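Local coordinates for magnetosome membrane protein MamB, putative Co/Zn/Cd cation transporter. Cation diffusion facilitator family (Desulfamplus magnetovallimortis, PDB 6QFJ), which probably carries metal cations across the magnetosome membrane as a cation diffusion facilitator, the present chain being its soluble C-terminal domain, at residues E15-I20 with K56-Q61; E8-V13 with L35-D40. All blocks are in the same frame, centred on the assembly; numbering follows the deposited sequence.

The two contacts lie about 10 Å apart, centre to centre, in a small domain of helix-strand-strand-helix-strand order, the C-terminal fold of cation diffusion facilitators. Contact 2 sets helix 2-15 on the middle strand, 34-43, and its centre is about 5 Å from that of the chain. Contact 1, about 7 Å from the chain centre, takes over where that helix ends: the loop leading to strand 22-31 meets helix 49-66. Segments 8-13 and 15-20 are separated in sequence by Leu-14 alone, and the four segments alternate along the chain. Helix 49-66 links them further, since Ile-63 touches both Ile-10 and Ile-39 of contact 2, while Val-13 leans on Ile-62, as does Thr-17 of contact 1.

Contact 1. Residues E15-I20 with K56-Q61; sequences EKTPSI and KKEVNQ
The hydroxyl of Ser-19 donates a hydrogen bond to the carboxylate of Glu-58, with OG 3.0 Å from OE1. The approach is on the syn side of that oxygen, but 25° out of the carboxylate plane. With chi1 at 63°, Ser-19 OG is flanked by its own N and C; Glu-58 covers the rest of the distance with a chain extended beyond CG. The backbones remain well separated, the nearest CA pair, Thr-17 and Glu-58, being 9.2 Å apart. The methyl of Thr-17 also lies near the carboxylate, its CG2 3.8 Å from Glu-58 OE1, and the two side chains run alongside each other, pointing opposite ways. The Thr-17 hydroxyl, in contrast, is hydrogen-bonded to Val-13 O, in helix 2-15. Residues 17 to 20 form a type I beta turn, closed by Ile-20 N on Thr-17 O (3.1 Å), which links helix 2-15 to the first strand of the alpha-beta-beta-alpha-beta domain that serves dimerisation in zinc transporters of this family. While Glu-58 keeps to the solvent side, the inner part is buried and wholly apolar. Ile-20 CD1 meets Val-59 CG2 at 4.1 Å, the side chains crossing at about a right angle, and both rest on Leu-41 of the middle strand; Val-59 reaches Val-75 as well. An alanine in place of Ser-19 would take away the hydroxyl and would probably set the Glu-58 carboxylate free to swing into solvent, leaving the turn tied to the helix here mainly by apolar contacts.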
ATOM      1  N   GLU A  15       3.750   0.774   7.779  1.00 32.08           N
ATOM      2  CA  GLU A  15       3.536   0.743   9.206  1.00 35.53           C
ATOM      3  C   GLU A  15       3.897   2.049   9.901  1.00 35.43           C
ATOM      4  O   GLU A  15       3.389   2.341  10.987  1.00 36.20           O
ATOM      5  CB  GLU A  15       4.318  -0.413   9.888  1.00 41.49           C
ATOM      6  CG  GLU A  15       3.460  -1.442  10.577  1.00 55.97           C
ATOM      7  CD  GLU A  15       2.462  -2.140   9.654  1.00 61.65           C
ATOM      8  OE1 GLU A  15       1.208  -1.940   9.808  0.50 48.66           O
ATOM      9  OE2 GLU A  15       2.990  -2.915   8.802  0.50 57.73           O
ATOM     10  N   LYS A  16       4.842   2.767   9.349  1.00 33.45           N
ATOM     11  CA  LYS A  16       5.336   3.971   9.955  1.00 36.34           C
ATOM     12  C   LYS A  16       4.795   5.187   9.233  1.00 31.61           C
ATOM     13  O   LYS A  16       5.217   6.293   9.497  1.00 32.80           O
ATOM     14  CB  LYS A  16       6.866   4.003   9.892  1.00 40.78           C
ATOM     15  CG  LYS A  16       7.572   2.839  10.528  1.00 47.46           C
ATOM     16  CD  LYS A  16       9.061   3.105  10.582  1.00 57.31           C
ATOM     17  CE  LYS A  16       9.858   2.139   9.736  1.00 62.60           C
ATOM     18  NZ  LYS A  16      10.026   0.808  10.401  1.00 74.03           N
ATOM     19  N   THR A  17       3.838   5.006   8.326  1.00 30.04           N
ATOM     20  CA  THR A  17       3.300   6.135   7.581  1.00 25.13           C
ATOM     21  C   THR A  17       2.076   6.632   8.350  1.00 26.66           C
ATOM     22  O   THR A  17       1.061   5.916   8.467  1.00 27.29           O
ATOM     23  CB  THR A  17       3.018   5.693   6.166  1.00 27.22           C
ATOM     24  OG1 THR A  17       4.253   5.247   5.611  1.00 27.00           O
ATOM     25  CG2 THR A  17       2.497   6.850   5.261  1.00 26.51           C
ATOM     26  N   PRO A  18       2.153   7.866   8.904  1.00 26.68           N
ATOM     27  CA  PRO A  18       1.078   8.298   9.788  1.00 28.52           C
ATOM     28  C   PRO A  18      -0.349   8.403   9.187  1.00 29.34           C
ATOM     29  O   PRO A  18      -1.327   8.280   9.935  1.00 30.94           O
ATOM     30  CB  PRO A  18       1.526   9.651  10.325  1.00 29.81           C
ATOM     31  CG  PRO A  18       2.538  10.134   9.339  1.00 32.41           C
ATOM     32  CD  PRO A  18       3.210   8.891   8.760  1.00 29.81           C
ATOM     33  N   SER A  19      -0.491   8.599   7.892  1.00 29.48           N
ATOM     34  CA  SER A  19      -1.846   8.682   7.315  1.00 30.85           C
ATOM     35  C   SER A  19      -2.612   7.329   7.220  1.00 30.58           C
ATOM     36  O   SER A  19      -3.814   7.279   6.903  1.00 35.51           O
ATOM     37  CB  SER A  19      -1.749   9.330   5.935  1.00 27.64           C
ATOM     38  OG  SER A  19      -0.983   8.545   5.056  1.00 30.72           O
ATOM     39  N   ILE A  20      -1.913   6.255   7.533  1.00 30.90           N
ATOM     40  CA  ILE A  20      -2.405   4.898   7.388  1.00 31.05           C
ATOM     41  C   ILE A  20      -2.569   4.323   8.759  1.00 32.12           C
ATOM     42  O   ILE A  20      -1.616   4.313   9.542  1.00 31.54           O
ATOM     43  CB  ILE A  20      -1.400   4.052   6.562  1.00 31.20           C
ATOM     44  CG1 ILE A  20      -1.471   4.549   5.119  1.00 33.55           C
ATOM     45  CG2 ILE A  20      -1.666   2.566   6.623  1.00 29.65           C
ATOM     46  CD1 ILE A  20      -0.282   4.095   4.298  1.00 34.55           C
ATOM     47  N   LYS A  56      -3.563   7.292  -1.543  1.00 22.71           N
ATOM     48  CA  LYS A  56      -3.203   6.327  -2.654  1.00 23.66           C
ATOM     49  C   LYS A  56      -2.006   6.754  -3.441  1.00 24.25           C
ATOM     50  O   LYS A  56      -1.155   5.954  -3.767  1.00 25.98           O
ATOM     51  CB  LYS A  56      -4.341   6.149  -3.640  1.00 26.99           C
ATOM     52  CG  LYS A  56      -5.521   5.512  -2.963  1.00 28.69           C
ATOM     53  CD  LYS A  56      -6.646   5.284  -3.933  1.00 33.58           C
ATOM     54  CE  LYS A  56      -7.743   4.561  -3.186  1.00 35.32           C
ATOM     55  NZ  LYS A  56      -8.944   4.448  -4.046  1.00 45.60           N
ATOM     56  N   LYS A  57      -1.900   8.045  -3.678  1.00 29.05           N
ATOM     57  CA  LYS A  57      -0.710   8.639  -4.279  1.00 35.31           C
ATOM     58  C   LYS A  57       0.552   8.419  -3.440  1.00 32.92           C
ATOM     59  O   LYS A  57       1.638   8.079  -3.988  1.00 27.39           O
ATOM     60  CB  LYS A  57      -0.960  10.144  -4.586  1.00 41.48           C
ATOM     61  CG  LYS A  57      -2.033  10.330  -5.719  1.00 52.54           C
ATOM     62  CD  LYS A  57      -1.417  10.525  -7.093  1.00 68.81           C
ATOM     63  CE  LYS A  57      -1.146   9.198  -7.788  1.00 78.40           C
ATOM     64  NZ  LYS A  57      -0.154   9.258  -8.912  1.00 79.48           N
ATOM     65  N   GLU A  58       0.458   8.626  -2.105  1.00 28.38           N
ATOM     66  CA  GLU A  58       1.645   8.316  -1.219  1.00 28.54           C
ATOM     67  C   GLU A  58       2.051   6.902  -1.260  1.00 25.31           C
ATOM     68  O   GLU A  58       3.262   6.572  -1.278  1.00 28.24           O
ATOM     69  CB  GLU A  58       1.393   8.658   0.287  1.00 31.14           C
ATOM     70  CG  GLU A  58       1.588  10.116   0.681  1.00 40.86           C
ATOM     71  CD  GLU A  58       1.458  10.405   2.238  1.00 50.01           C
ATOM     72  OE1 GLU A  58       1.005   9.477   2.985  1.00 45.44           O
ATOM     73  OE2 GLU A  58       1.870  11.529   2.715  1.00 55.29           O
ATOM     74  N   VAL A  59       1.056   5.999  -1.247  1.00 24.08           N
ATOM     75  CA  VAL A  59       1.395   4.574  -1.329  1.00 26.00           C
ATOM     76  C   VAL A  59       2.083   4.180  -2.618  1.00 24.98           C
ATOM     77  O   VAL A  59       3.057   3.399  -2.673  1.00 23.20           O
ATOM     78  CB  VAL A  59       0.151   3.676  -1.181  1.00 28.33           C
ATOM     79  CG1 VAL A  59       0.480   2.226  -1.489  1.00 27.96           C
ATOM     80  CG2 VAL A  59      -0.349   3.830   0.191  1.00 30.82           C
ATOM     81  N   ASN A  60       1.614   4.769  -3.675  1.00 27.77           N
ATOM     82  CA  ASN A  60       2.178   4.529  -4.986  1.00 27.73           C
ATOM     83  C   ASN A  60       3.645   5.027  -5.043  1.00 28.55           C
ATOM     84  O   ASN A  60       4.517   4.343  -5.567  1.00 29.78           O
ATOM     85  CB  ASN A  60       1.370   5.339  -6.007  1.00 30.29           C
ATOM     86  CG  ASN A  60       1.764   5.029  -7.446  1.00 37.72           C
ATOM     87  OD1 ASN A  60       2.404   5.844  -8.105  1.00 44.22           O
ATOM     88  ND2 ASN A  60       1.340   3.898  -7.944  1.00 43.60           N
ATOM     89  N   GLN A  61       3.898   6.198  -4.474  1.00 25.47           N
ATOM     90  CA  GLN A  61       5.243   6.758  -4.405  1.00 23.57           C
ATOM     91  C   GLN A  61       6.161   5.808  -3.649  1.00 23.62           C
ATOM     92  O   GLN A  61       7.274   5.501  -4.070  1.00 21.80           O
ATOM     93  CB  GLN A  61       5.130   8.121  -3.690  1.00 24.83           C
ATOM     94  CG  GLN A  61       6.446   8.921  -3.614  1.00 26.16           C
ATOM     95  CD  GLN A  61       7.446   8.404  -2.639  1.00 25.96           C
ATOM     96  OE1 GLN A  61       7.132   8.050  -1.501  1.00 25.36           O
ATOM     97  NE2 GLN A  61       8.726   8.346  -3.081  1.00 28.46           N
TER

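Contact 2. Residues E8-V13 with L35-D40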
ATOM      1  N   GLU A   8       8.315  -6.930   2.438  1.00 46.05           N
ATOM      2  CA  GLU A   8       8.759  -6.622   3.767  1.00 43.75           C
ATOM      3  C   GLU A   8       9.166  -5.164   3.935  1.00 40.44           C
ATOM      4  O   GLU A   8       8.825  -4.536   4.934  1.00 34.51           O
ATOM      5  CB  GLU A   8       9.945  -7.493   4.119  1.00 49.99           C
ATOM      6  CG  GLU A   8      10.531  -7.134   5.449  1.00 56.02           C
ATOM      7  CD  GLU A   8      11.766  -7.932   5.893  1.00 64.17           C
ATOM      8  OE1 GLU A   8      12.180  -7.724   7.045  1.00 69.25           O
ATOM      9  OE2 GLU A   8      12.325  -8.743   5.130  1.00 72.82           O
ATOM     10  N   ALA A   9       9.877  -4.598   2.943  1.00 38.51           N
ATOM     11  CA  ALA A   9      10.272  -3.245   3.058  1.00 38.98           C
ATOM     12  C   ALA A   9       9.022  -2.323   2.910  1.00 34.32           C
ATOM     13  O   ALA A   9       8.891  -1.311   3.584  1.00 32.17           O
ATOM     14  CB  ALA A   9      11.349  -2.922   2.014  1.00 40.94           C
ATOM     15  N   ILE A  10       8.172  -2.635   1.952  1.00 35.60           N
ATOM     16  CA  ILE A  10       6.913  -1.904   1.777  1.00 33.10           C
ATOM     17  C   ILE A  10       6.085  -1.892   3.079  1.00 32.80           C
ATOM     18  O   ILE A  10       5.718  -0.842   3.569  1.00 30.54           O
ATOM     19  CB  ILE A  10       6.083  -2.435   0.583  1.00 34.39           C
ATOM     20  CG1 ILE A  10       6.781  -2.161  -0.715  1.00 35.72           C
ATOM     21  CG2 ILE A  10       4.714  -1.749   0.518  1.00 34.12           C
ATOM     22  CD1 ILE A  10       6.221  -2.948  -1.883  1.00 37.08           C
ATOM     23  N   ALA A  11       5.926  -3.040   3.717  1.00 35.56           N
ATOM     24  CA  ALA A  11       5.204  -3.126   4.983  1.00 34.82           C
ATOM     25  C   ALA A  11       5.878  -2.328   6.046  1.00 36.54           C
ATOM     26  O   ALA A  11       5.197  -1.657   6.790  1.00 32.45           O
ATOM     27  CB  ALA A  11       5.072  -4.584   5.468  1.00 36.78           C
ATOM     28  N   ASN A  12       7.212  -2.342   6.081  1.00 35.95           N
ATOM     29  CA  ASN A  12       7.929  -1.580   7.093  1.00 34.50           C
ATOM     30  C   ASN A  12       7.621  -0.101   6.923  1.00 30.96           C
ATOM     31  O   ASN A  12       7.357   0.593   7.884  1.00 31.62           O
ATOM     32  CB  ASN A  12       9.450  -1.769   7.007  1.00 38.05           C
ATOM     33  CG  ASN A  12       9.921  -3.068   7.629  1.00 42.99           C
ATOM     34  OD1 ASN A  12       9.187  -3.636   8.385  1.00 47.35           O
ATOM     35  ND2 ASN A  12      11.112  -3.585   7.271  1.00 43.57           N
ATOM     36  N   VAL A  13       7.567   0.377   5.687  1.00 29.15           N
ATOM     37  CA  VAL A  13       7.295   1.806   5.478  1.00 26.59           C
ATOM     38  C   VAL A  13       5.896   2.154   5.852  1.00 26.55           C
ATOM     39  O   VAL A  13       5.620   3.159   6.582  1.00 26.93           O
ATOM     40  CB  VAL A  13       7.628   2.249   4.068  1.00 25.29           C
ATOM     41  CG1 VAL A  13       7.272   3.737   3.892  1.00 24.39           C
ATOM     42  CG2 VAL A  13       9.113   2.028   3.803  1.00 26.55           C
ATOM     43  N   LEU A  35       6.015  -6.227 -11.927  1.00 42.66           N
ATOM     44  CA  LEU A  35       5.471  -6.581 -10.661  1.00 44.02           C
ATOM     45  C   LEU A  35       4.158  -5.852 -10.379  1.00 43.25           C
ATOM     46  O   LEU A  35       4.112  -4.602 -10.338  1.00 41.59           O
ATOM     47  CB  LEU A  35       6.457  -6.258  -9.573  1.00 45.33           C
ATOM     48  CG  LEU A  35       7.561  -7.275  -9.434  1.00 54.64           C
ATOM     49  CD1 LEU A  35       8.589  -6.724  -8.459  1.00 53.59           C
ATOM     50  CD2 LEU A  35       6.988  -8.611  -8.928  1.00 63.95           C
ATOM     51  N   GLU A  36       3.116  -6.629 -10.149  1.00 44.01           N
ATOM     52  CA  GLU A  36       1.797  -6.102  -9.791  1.00 46.18           C
ATOM     53  C   GLU A  36       1.556  -6.159  -8.294  1.00 42.07           C
ATOM     54  O   GLU A  36       1.612  -7.228  -7.690  1.00 42.75           O
ATOM     55  CB  GLU A  36       0.697  -6.873 -10.493  1.00 48.78           C
ATOM     56  CG  GLU A  36       0.583  -6.435 -11.949  1.00 59.86           C
ATOM     57  CD  GLU A  36      -0.324  -7.277 -12.803  1.00 64.45           C
ATOM     58  OE1 GLU A  36      -0.770  -8.326 -12.323  1.00 65.49           O
ATOM     59  OE2 GLU A  36      -0.535  -6.863 -13.958  1.00 67.11           O
ATOM     60  N   PHE A  37       1.283  -5.013  -7.717  1.00 36.07           N
ATOM     61  CA  PHE A  37       0.993  -4.946  -6.271  1.00 34.45           C
ATOM     62  C   PHE A  37      -0.457  -4.567  -6.029  1.00 34.85           C
ATOM     63  O   PHE A  37      -1.001  -3.682  -6.713  1.00 36.87           O
ATOM     64  CB  PHE A  37       1.868  -3.940  -5.587  1.00 32.34           C
ATOM     65  CG  PHE A  37       3.297  -4.351  -5.524  1.00 34.15           C
ATOM     66  CD1 PHE A  37       4.173  -3.999  -6.556  1.00 33.23           C
ATOM     67  CD2 PHE A  37       3.785  -4.998  -4.423  1.00 36.64           C
ATOM     68  CE1 PHE A  37       5.475  -4.366  -6.493  1.00 36.07           C
ATOM     69  CE2 PHE A  37       5.124  -5.364  -4.369  1.00 40.11           C
ATOM     70  CZ  PHE A  37       5.961  -5.077  -5.418  1.00 37.31           C
ATOM     71  N   GLU A  38      -1.096  -5.286  -5.105  1.00 36.25           N
ATOM     72  CA  GLU A  38      -2.420  -4.948  -4.571  1.00 35.55           C
ATOM     73  C   GLU A  38      -2.252  -4.677  -3.125  1.00 32.11           C
ATOM     74  O   GLU A  38      -1.816  -5.566  -2.348  1.00 34.84           O
ATOM     75  CB  GLU A  38      -3.419  -6.087  -4.786  1.00 41.59           C
ATOM     76  CG  GLU A  38      -3.752  -6.257  -6.271  1.00 48.28           C
ATOM     77  CD  GLU A  38      -4.519  -7.516  -6.591  1.00 55.82           C
ATOM     78  OE1 GLU A  38      -4.315  -8.549  -5.946  1.00 61.87           O
ATOM     79  OE2 GLU A  38      -5.307  -7.465  -7.526  1.00 64.83           O
ATOM     80  N   ILE A  39      -2.541  -3.448  -2.742  1.00 29.09           N
ATOM     81  CA  ILE A  39      -2.338  -3.010  -1.385  1.00 32.81           C
ATOM     82  C   ILE A  39      -3.681  -2.586  -0.775  1.00 30.69           C
ATOM     83  O   ILE A  39      -4.359  -1.641  -1.293  1.00 28.07           O
ATOM     84  CB  ILE A  39      -1.358  -1.841  -1.331  1.00 33.92           C
ATOM     85  CG1 ILE A  39      -0.118  -2.172  -2.150  1.00 39.97           C
ATOM     86  CG2 ILE A  39      -1.039  -1.486   0.117  1.00 33.46           C
ATOM     87  CD1 ILE A  39       1.156  -2.440  -1.429  1.00 41.26           C
ATOM     88  N   ASP A  40      -4.062  -3.270   0.312  1.00 29.21           N
ATOM     89  CA  ASP A  40      -5.243  -2.916   1.087  1.00 30.21           C
ATOM     90  C   ASP A  40      -4.849  -2.302   2.407  1.00 28.50           C
ATOM     91  O   ASP A  40      -4.071  -2.893   3.151  1.00 28.70           O
ATOM     92  CB  ASP A  40      -6.119  -4.172   1.293  1.00 33.42           C
ATOM     93  CG  ASP A  40      -6.676  -4.706  -0.012  1.00 38.95           C
ATOM     94  OD1 ASP A  40      -6.593  -3.985  -1.062  1.00 44.67           O
ATOM     95  OD2 ASP A  40      -7.118  -5.863  -0.046  1.00 53.51           O
TER
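Ile-10 is the one residue of 8-13 that meets strand segment 35-40, and its branches divide the work. From a CB directed toward the strand, CG2 leaves on one side and comes 4.1 Å from Ile-39 CD1. The other branch runs through CG1, set anti to the carbonyl carbon (chi1 -67°), and carries CD1 to the ring of Phe-37. There the methyl comes closest to CE2, at 3.6 Å, and lies 4.1 Å from each of the neighbouring ring atoms CD2 and CZ, meeting the ring obliquely. This is the helix-on-sheet core of the domain: Phe-37 and Ile-39 alternate along the middle strand with Glu-38 and Asp-40, whose side chains turn to the other face and form salt bridges, Glu-38 with Arg-29 and Asp-40 with Arg-76. On this strand the side turned to the helices carries Phe-37 and Ile-39, and helix 49-66 shares it, its Ile-63 touching Ile-10 and Ile-39 alike. Ile-39 CD1 reaches the helix with chi2 at -109°, off the staggered positions. Phe-37 is backed further by Ala-28 and Val-67, while Ile-39 also touches Leu-14 in the final turn of helix 2-15.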